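Local atomic coordinates of heme-binding protein A (Haemophilus parasuis 29755, PDB entry 3TPA), a protein that probably binds glutathione as an extracellular solute-binding protein of family 5, although it is named for heme binding. Residues S438-A452 with L464-I478. The protein carries 1 engineered substitution. Residues are numbered along the deposited sequence; the frame is centred on the assembly and turned at random.
Sequences SRWTDEKFEALLASA and LYQQAVEIFQQNSPI
I471 O, on the last turn of helix 464-475, is gripped by two donors of N475, whose side chain lies across the indole of W440. N475 ND2 donates to I471 O at 2.9 Å from above the carbonyl plane, and N475 N reaches the same oxygen from the opposite face. This grip restrains the amide, whose plane is turned 35° from the W440 ring. CB of N475 lies 3.6 Å from W440 NE1; that N-H goes to a water, which in turn donates weakly to N475 OD1. On one face of the indole, P477 CG sits offset toward the rim.

W440 CG is anti to the backbone N (chi1 176°), which carries the ring back over the helix end, where CH2 meets I471 CG2 and F472 CA. W440 CZ3 also stands over the centre of the F445 ring. The F445 edge is directed at the other helix: F445 CD1 is 3.2 Å from A468 O, in the ring plane. Helix 443-452 begins at N-cap D442, whose OD2 accepts from F445 N at 2.8 Å while also touching I471 CG2.

Further along, L448 is a knob in the hole formed by L464, Q467, A468 and I471, with its CD2 3.7 Å from L464 CD2. A452 CB makes a CH-pi contact over a face of Y465, 3.6 Å from the ring centroid, and a water accepts from Y465 OH and donates to L449 O. The axes run at 155°, making a nearly antiparallel helical hairpin, backed by F427 and L423 of helix 420-427.

No direct hydrogen bond joins the segments: apolar packing holds the hairpin, with polar links across it supplied by water.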
loop_
_atom_site.group_PDB
_atom_site.type_symbol
_atom_site.label_atom_id
_atom_site.label_comp_id
_atom_site.label_asym_id
_atom_site.label_seq_id
_atom_site.Cartn_x
_atom_site.Cartn_y
_atom_site.Cartn_z
ATOM N N SER A 438 -13.624 -13.580 -7.378
ATOM C CA SER A 438 -13.752 -14.827 -8.143
ATOM C C SER A 438 -14.580 -15.914 -7.437
ATOM O O SER A 438 -15.105 -16.814 -8.090
ATOM C CB SER A 438 -12.365 -15.391 -8.503
ATOM O OG SER A 438 -11.741 -15.970 -7.370
ATOM N N ARG A 439 -14.683 -15.834 -6.113
ATOM C CA ARG A 439 -15.432 -16.826 -5.319
ATOM C C ARG A 439 -14.748 -18.177 -5.261
ATOM O O ARG A 439 -15.342 -19.164 -4.831
ATOM C CB ARG A 439 -16.861 -17.021 -5.841
ATOM C CG ARG A 439 -17.652 -15.727 -6.024
ATOM C CD ARG A 439 -19.100 -15.928 -5.523
ATOM N NE ARG A 439 -19.676 -14.656 -5.133
ATOM C CZ ARG A 439 -20.618 -14.507 -4.222
ATOM N NH1 ARG A 439 -21.114 -15.555 -3.587
ATOM N NH2 ARG A 439 -21.055 -13.297 -3.956
ATOM N N TRP A 440 -13.496 -18.230 -5.694
ATOM C CA TRP A 440 -12.762 -19.491 -5.678
ATOM C C TRP A 440 -12.291 -19.828 -4.270
ATOM O O TRP A 440 -11.918 -18.940 -3.498
ATOM C CB TRP A 440 -11.557 -19.425 -6.614
ATOM C CG TRP A 440 -10.688 -20.665 -6.589
ATOM C CD1 TRP A 440 -10.943 -21.867 -7.200
ATOM C CD2 TRP A 440 -9.418 -20.808 -5.945
ATOM N NE1 TRP A 440 -9.913 -22.757 -6.944
ATOM C CE2 TRP A 440 -8.963 -22.121 -6.192
ATOM C CE3 TRP A 440 -8.616 -19.949 -5.186
ATOM C CZ2 TRP A 440 -7.757 -22.594 -5.700
ATOM C CZ3 TRP A 440 -7.410 -20.433 -4.686
ATOM C CH2 TRP A 440 -7.004 -21.744 -4.937
ATOM N N THR A 441 -12.321 -21.117 -3.942
ATOM C CA THR A 441 -11.802 -21.610 -2.666
ATOM C C THR A 441 -11.213 -22.996 -2.864
ATOM O O THR A 441 -11.646 -23.740 -3.747
ATOM C CB THR A 441 -12.908 -21.714 -1.574
ATOM O OG1 THR A 441 -13.686 -22.897 -1.786
ATOM C CG2 THR A 441 -13.817 -20.492 -1.585
ATOM N N ASP A 442 -10.242 -23.343 -2.032
ATOM C CA ASP A 442 -9.656 -24.673 -2.055
ATOM C C ASP A 442 -9.202 -25.029 -0.643
ATOM O O ASP A 442 -8.542 -24.232 0.021
ATOM C CB ASP A 442 -8.485 -24.739 -3.035
ATOM C CG ASP A 442 -7.767 -26.056 -2.968
ATOM O OD1 ASP A 442 -8.243 -27.020 -3.594
ATOM O OD2 ASP A 442 -6.740 -26.135 -2.270
ATOM N N GLU A 443 -9.582 -26.221 -0.185
ATOM C CA GLU A 443 -9.396 -26.593 1.209
ATOM C C GLU A 443 -7.937 -26.544 1.599
ATOM O O GLU A 443 -7.602 -25.984 2.626
ATOM C CB GLU A 443 -9.970 -27.978 1.485
ATOM C CG GLU A 443 -9.763 -28.449 2.918
ATOM C CD GLU A 443 -10.550 -29.707 3.226
ATOM O OE1 GLU A 443 -11.066 -30.330 2.270
ATOM O OE2 GLU A 443 -10.661 -30.065 4.421
ATOM N N LYS A 444 -7.075 -27.114 0.763
ATOM C CA LYS A 444 -5.645 -27.147 1.042
ATOM C C LYS A 444 -5.034 -25.763 0.991
ATOM O O LYS A 444 -4.228 -25.400 1.844
ATOM C CB LYS A 444 -4.907 -28.061 0.049
ATOM C CG LYS A 444 -3.397 -28.109 0.289
ATOM C CD LYS A 444 -3.043 -28.599 1.704
ATOM C CE LYS A 444 -1.541 -28.866 1.826
ATOM N NZ LYS A 444 -1.116 -29.379 3.164
ATOM N N PHE A 445 -5.419 -25.005 -0.032
ATOM C CA PHE A 445 -4.956 -23.633 -0.215
ATOM C C PHE A 445 -5.301 -22.820 1.038
ATOM O O PHE A 445 -4.456 -22.110 1.581
ATOM C CB PHE A 445 -5.593 -23.026 -1.481
ATOM C CG PHE A 445 -5.341 -21.550 -1.645
ATOM C CD1 PHE A 445 -4.271 -21.094 -2.405
ATOM C CD2 PHE A 445 -6.159 -20.624 -1.025
ATOM C CE1 PHE A 445 -4.014 -19.741 -2.543
ATOM C CE2 PHE A 445 -5.919 -19.276 -1.162
ATOM C CZ PHE A 445 -4.843 -18.832 -1.924
ATOM N N GLU A 446 -6.535 -22.942 1.511
ATOM C CA GLU A 446 -6.972 -22.159 2.675
ATOM C C GLU A 446 -6.180 -22.540 3.931
ATOM O O GLU A 446 -5.910 -21.687 4.783
ATOM C CB GLU A 446 -8.483 -22.346 2.925
ATOM C CG GLU A 446 -9.077 -21.410 3.988
ATOM C CD GLU A 446 -9.491 -20.056 3.424
ATOM O OE1 GLU A 446 -10.053 -19.998 2.307
ATOM O OE2 GLU A 446 -9.259 -19.038 4.098
ATOM N N ALA A 447 -5.827 -23.823 4.060
ATOM C CA ALA A 447 -5.042 -24.287 5.202
ATOM C C ALA A 447 -3.621 -23.739 5.165
ATOM O O ALA A 447 -3.068 -23.357 6.203
ATOM C CB ALA A 447 -5.026 -25.829 5.270
ATOM N N LEU A 448 -3.027 -23.694 3.971
ATOM C CA LEU A 448 -1.703 -23.097 3.824
ATOM C C LEU A 448 -1.709 -21.610 4.201
ATOM O O LEU A 448 -0.766 -21.125 4.823
ATOM C CB LEU A 448 -1.155 -23.270 2.406
ATOM C CG LEU A 448 -0.852 -24.706 1.982
ATOM C CD1 LEU A 448 -0.546 -24.761 0.500
ATOM C CD2 LEU A 448 0.321 -25.248 2.797
ATOM N N LEU A 449 -2.763 -20.883 3.832
ATOM C CA LEU A 449 -2.811 -19.451 4.176
ATOM C C LEU A 449 -2.871 -19.281 5.690
ATOM O O LEU A 449 -2.200 -18.420 6.261
ATOM C CB LEU A 449 -4.005 -18.724 3.540
ATOM C CG LEU A 449 -4.071 -18.574 2.024
ATOM C CD1 LEU A 449 -5.094 -17.496 1.652
ATOM C CD2 LEU A 449 -2.689 -18.212 1.476
ATOM N N ALA A 450 -3.683 -20.102 6.341
ATOM C CA ALA A 450 -3.825 -19.992 7.785
ATOM C C ALA A 450 -2.506 -20.348 8.500
ATOM O O ALA A 450 -2.048 -19.630 9.386
ATOM C CB ALA A 450 -4.997 -20.854 8.265
ATOM N N SER A 451 -1.889 -21.453 8.100
ATOM C CA SER A 451 -0.599 -21.849 8.661
ATOM C C SER A 451 0.446 -20.773 8.460
ATOM O O SER A 451 1.188 -20.449 9.376
ATOM C CB SER A 451 -0.114 -23.161 8.032
ATOM O OG SER A 451 -0.942 -24.241 8.447
ATOM N N ALA A 452 0.508 -20.224 7.251
ATOM C CA ALA A 452 1.526 -19.236 6.913
ATOM C C ALA A 452 1.345 -17.934 7.678
ATOM O O ALA A 452 2.318 -17.310 8.069
ATOM C CB ALA A 452 1.545 -18.974 5.405
ATOM N N LEU A 464 5.577 -22.012 2.262
ATOM C CA LEU A 464 4.140 -22.218 2.363
ATOM C C LEU A 464 3.418 -21.370 1.311
ATOM O O LEU A 464 2.518 -21.856 0.626
ATOM C CB LEU A 464 3.637 -21.898 3.780
ATOM C CG LEU A 464 4.009 -22.879 4.905
ATOM C CD1 LEU A 464 3.623 -22.298 6.253
ATOM C CD2 LEU A 464 3.357 -24.259 4.715
ATOM N N TYR A 465 3.832 -20.110 1.170
ATOM C CA TYR A 465 3.210 -19.234 0.179
ATOM C C TYR A 465 3.458 -19.720 -1.236
ATOM O O TYR A 465 2.561 -19.677 -2.083
ATOM C CB TYR A 465 3.609 -17.754 0.374
ATOM C CG TYR A 465 2.952 -17.166 1.601
ATOM C CD1 TYR A 465 1.572 -17.176 1.727
ATOM C CD2 TYR A 465 3.703 -16.647 2.649
ATOM C CE1 TYR A 465 0.951 -16.669 2.838
ATOM C CE2 TYR A 465 3.084 -16.120 3.778
ATOM C CZ TYR A 465 1.706 -16.140 3.861
ATOM O OH TYR A 465 1.065 -15.647 4.972
ATOM N N GLN A 466 4.662 -20.221 -1.496
ATOM C CA GLN A 466 4.936 -20.726 -2.837
ATOM C C GLN A 466 4.014 -21.893 -3.169
ATOM O O GLN A 466 3.551 -22.027 -4.304
ATOM C CB GLN A 466 6.397 -21.129 -2.993
ATOM C CG GLN A 466 7.336 -19.939 -3.129
ATOM C CD GLN A 466 8.743 -20.347 -3.521
ATOM O OE1 GLN A 466 9.164 -21.476 -3.267
ATOM N NE2 GLN A 466 9.472 -19.434 -4.155
ATOM N N GLN A 467 3.761 -22.734 -2.165
ATOM C CA GLN A 467 2.875 -23.860 -2.325
ATOM C C GLN A 467 1.447 -23.416 -2.571
ATOM O O GLN A 467 0.774 -23.966 -3.450
ATOM C CB GLN A 467 2.919 -24.770 -1.097
ATOM C CG GLN A 467 4.197 -25.556 -0.964
ATOM C CD GLN A 467 4.160 -26.545 0.178
ATOM O OE1 GLN A 467 3.146 -26.697 0.857
ATOM N NE2 GLN A 467 5.270 -27.238 0.384
ATOM N N ALA A 468 0.976 -22.450 -1.786
ATOM C CA ALA A 468 -0.375 -21.895 -1.981
ATOM C C ALA A 468 -0.551 -21.280 -3.366
ATOM O O ALA A 468 -1.574 -21.477 -4.020
ATOM C CB ALA A 468 -0.682 -20.844 -0.917
ATOM N N VAL A 469 0.444 -20.512 -3.806
ATOM C CA VAL A 469 0.359 -19.863 -5.115
ATOM C C VAL A 469 0.339 -20.893 -6.262
ATOM O O VAL A 469 -0.359 -20.715 -7.237
ATOM C CB VAL A 469 1.475 -18.809 -5.305
ATOM C CG1 VAL A 469 1.575 -18.391 -6.761
ATOM C CG2 VAL A 469 1.186 -17.605 -4.424
ATOM N N GLU A 470 1.064 -21.998 -6.132
ATOM C CA GLU A 470 1.033 -23.035 -7.168
ATOM C C GLU A 470 -0.371 -23.633 -7.308
ATOM O O GLU A 470 -0.828 -23.937 -8.412
ATOM C CB GLU A 470 2.066 -24.130 -6.872
ATOM C CG GLU A 470 3.516 -23.690 -7.069
ATOM C CD GLU A 470 4.107 -24.144 -8.400
ATOM O OE1 GLU A 470 3.355 -24.631 -9.269
ATOM O OE2 GLU A 470 5.339 -24.014 -8.578
ATOM N N ILE A 471 -1.068 -23.794 -6.189
ATOM C CA ILE A 471 -2.440 -24.303 -6.228
ATOM C C ILE A 471 -3.376 -23.288 -6.888
ATOM O O ILE A 471 -4.169 -23.623 -7.788
ATOM C CB ILE A 471 -2.966 -24.656 -4.819
ATOM C CG1 ILE A 471 -2.242 -25.888 -4.260
ATOM C CG2 ILE A 471 -4.484 -24.876 -4.846
ATOM C CD1 ILE A 471 -2.509 -26.141 -2.767
ATOM N N PHE A 472 -3.284 -22.044 -6.440
ATOM C CA PHE A 472 -4.017 -20.953 -7.102
ATOM C C PHE A 472 -3.767 -20.929 -8.621
ATOM O O PHE A 472 -4.701 -20.851 -9.415
ATOM C CB PHE A 472 -3.642 -19.593 -6.503
ATOM C CG PHE A 472 -3.734 -18.464 -7.492
ATOM C CD1 PHE A 472 -4.968 -17.923 -7.842
ATOM C CD2 PHE A 472 -2.584 -17.967 -8.109
ATOM C CE1 PHE A 472 -5.044 -16.868 -8.778
ATOM C CE2 PHE A 472 -2.655 -16.944 -9.045
ATOM C CZ PHE A 472 -3.885 -16.392 -9.377
ATOM N N GLN A 473 -2.507 -21.001 -9.029
ATOM C CA GLN A 473 -2.177 -20.919 -10.462
ATOM C C GLN A 473 -2.777 -22.071 -11.272
ATOM O O GLN A 473 -3.312 -21.855 -12.348
ATOM C CB GLN A 473 -0.658 -20.835 -10.678
ATOM C CG GLN A 473 -0.230 -20.512 -12.133
ATOM C CD GLN A 473 -0.533 -19.064 -12.565
ATOM O OE1 GLN A 473 -1.338 -18.373 -11.951
ATOM N NE2 GLN A 473 0.127 -18.611 -13.623
ATOM N N GLN A 474 -2.704 -23.287 -10.725
ATOM C CA GLN A 474 -3.275 -24.479 -11.349
ATOM C C GLN A 474 -4.763 -24.309 -11.660
ATOM O O GLN A 474 -5.277 -24.861 -12.625
ATOM C CB GLN A 474 -3.071 -25.697 -10.427
ATOM C CG GLN A 474 -1.634 -26.211 -10.398
ATOM C CD GLN A 474 -1.354 -27.210 -9.278
ATOM O OE1 GLN A 474 -2.057 -27.258 -8.264
ATOM N NE2 GLN A 474 -0.303 -28.004 -9.455
ATOM N N ASN A 475 -5.453 -23.549 -10.820
ATOM C CA ASN A 475 -6.895 -23.368 -10.929
ATOM C C ASN A 475 -7.316 -22.085 -11.632
ATOM O O ASN A 475 -8.480 -21.929 -11.989
ATOM C CB ASN A 475 -7.529 -23.449 -9.538
ATOM C CG ASN A 475 -7.514 -24.842 -9.007
ATOM O OD1 ASN A 475 -8.309 -25.668 -9.426
ATOM N ND2 ASN A 475 -6.574 -25.135 -8.127
ATOM N N SER A 476 -6.363 -21.174 -11.828
ATOM C CA SER A 476 -6.591 -19.946 -12.607
ATOM C C SER A 476 -7.922 -19.214 -12.332
ATOM O O SER A 476 -8.652 -18.892 -13.272
ATOM C CB SER A 476 -6.471 -20.242 -14.112
ATOM O OG SER A 476 -6.436 -19.038 -14.880
ATOM N N PRO A 477 -8.237 -18.928 -11.052
ATOM C CA PRO A 477 -9.521 -18.243 -10.789
ATOM C C PRO A 477 -9.565 -16.767 -11.221
ATOM O O PRO A 477 -10.646 -16.208 -11.466
ATOM C CB PRO A 477 -9.674 -18.357 -9.266
ATOM C CG PRO A 477 -8.311 -18.539 -8.748
ATOM C CD PRO A 477 -7.553 -19.312 -9.801
ATOM N N ILE A 478 -8.402 -16.129 -11.251
ATOM C CA ILE A 478 -8.255 -14.817 -11.865
ATOM C C ILE A 478 -7.051 -14.923 -12.776
ATOM O O ILE A 478 -6.250 -15.847 -12.645
ATOM C CB ILE A 478 -8.018 -13.670 -10.855
ATOM C CG1 ILE A 478 -6.661 -13.802 -10.151
ATOM C CG2 ILE A 478 -9.179 -13.572 -9.814
ATOM C CD1 ILE A 478 -6.361 -12.613 -9.229
HETATM O O HOH W 1 -10.485 -25.797 -6.913
HETATM O O HOH W 2 1.510 -29.635 1.649
HETATM O O HOH W 3 -1.536 -16.137 4.826
#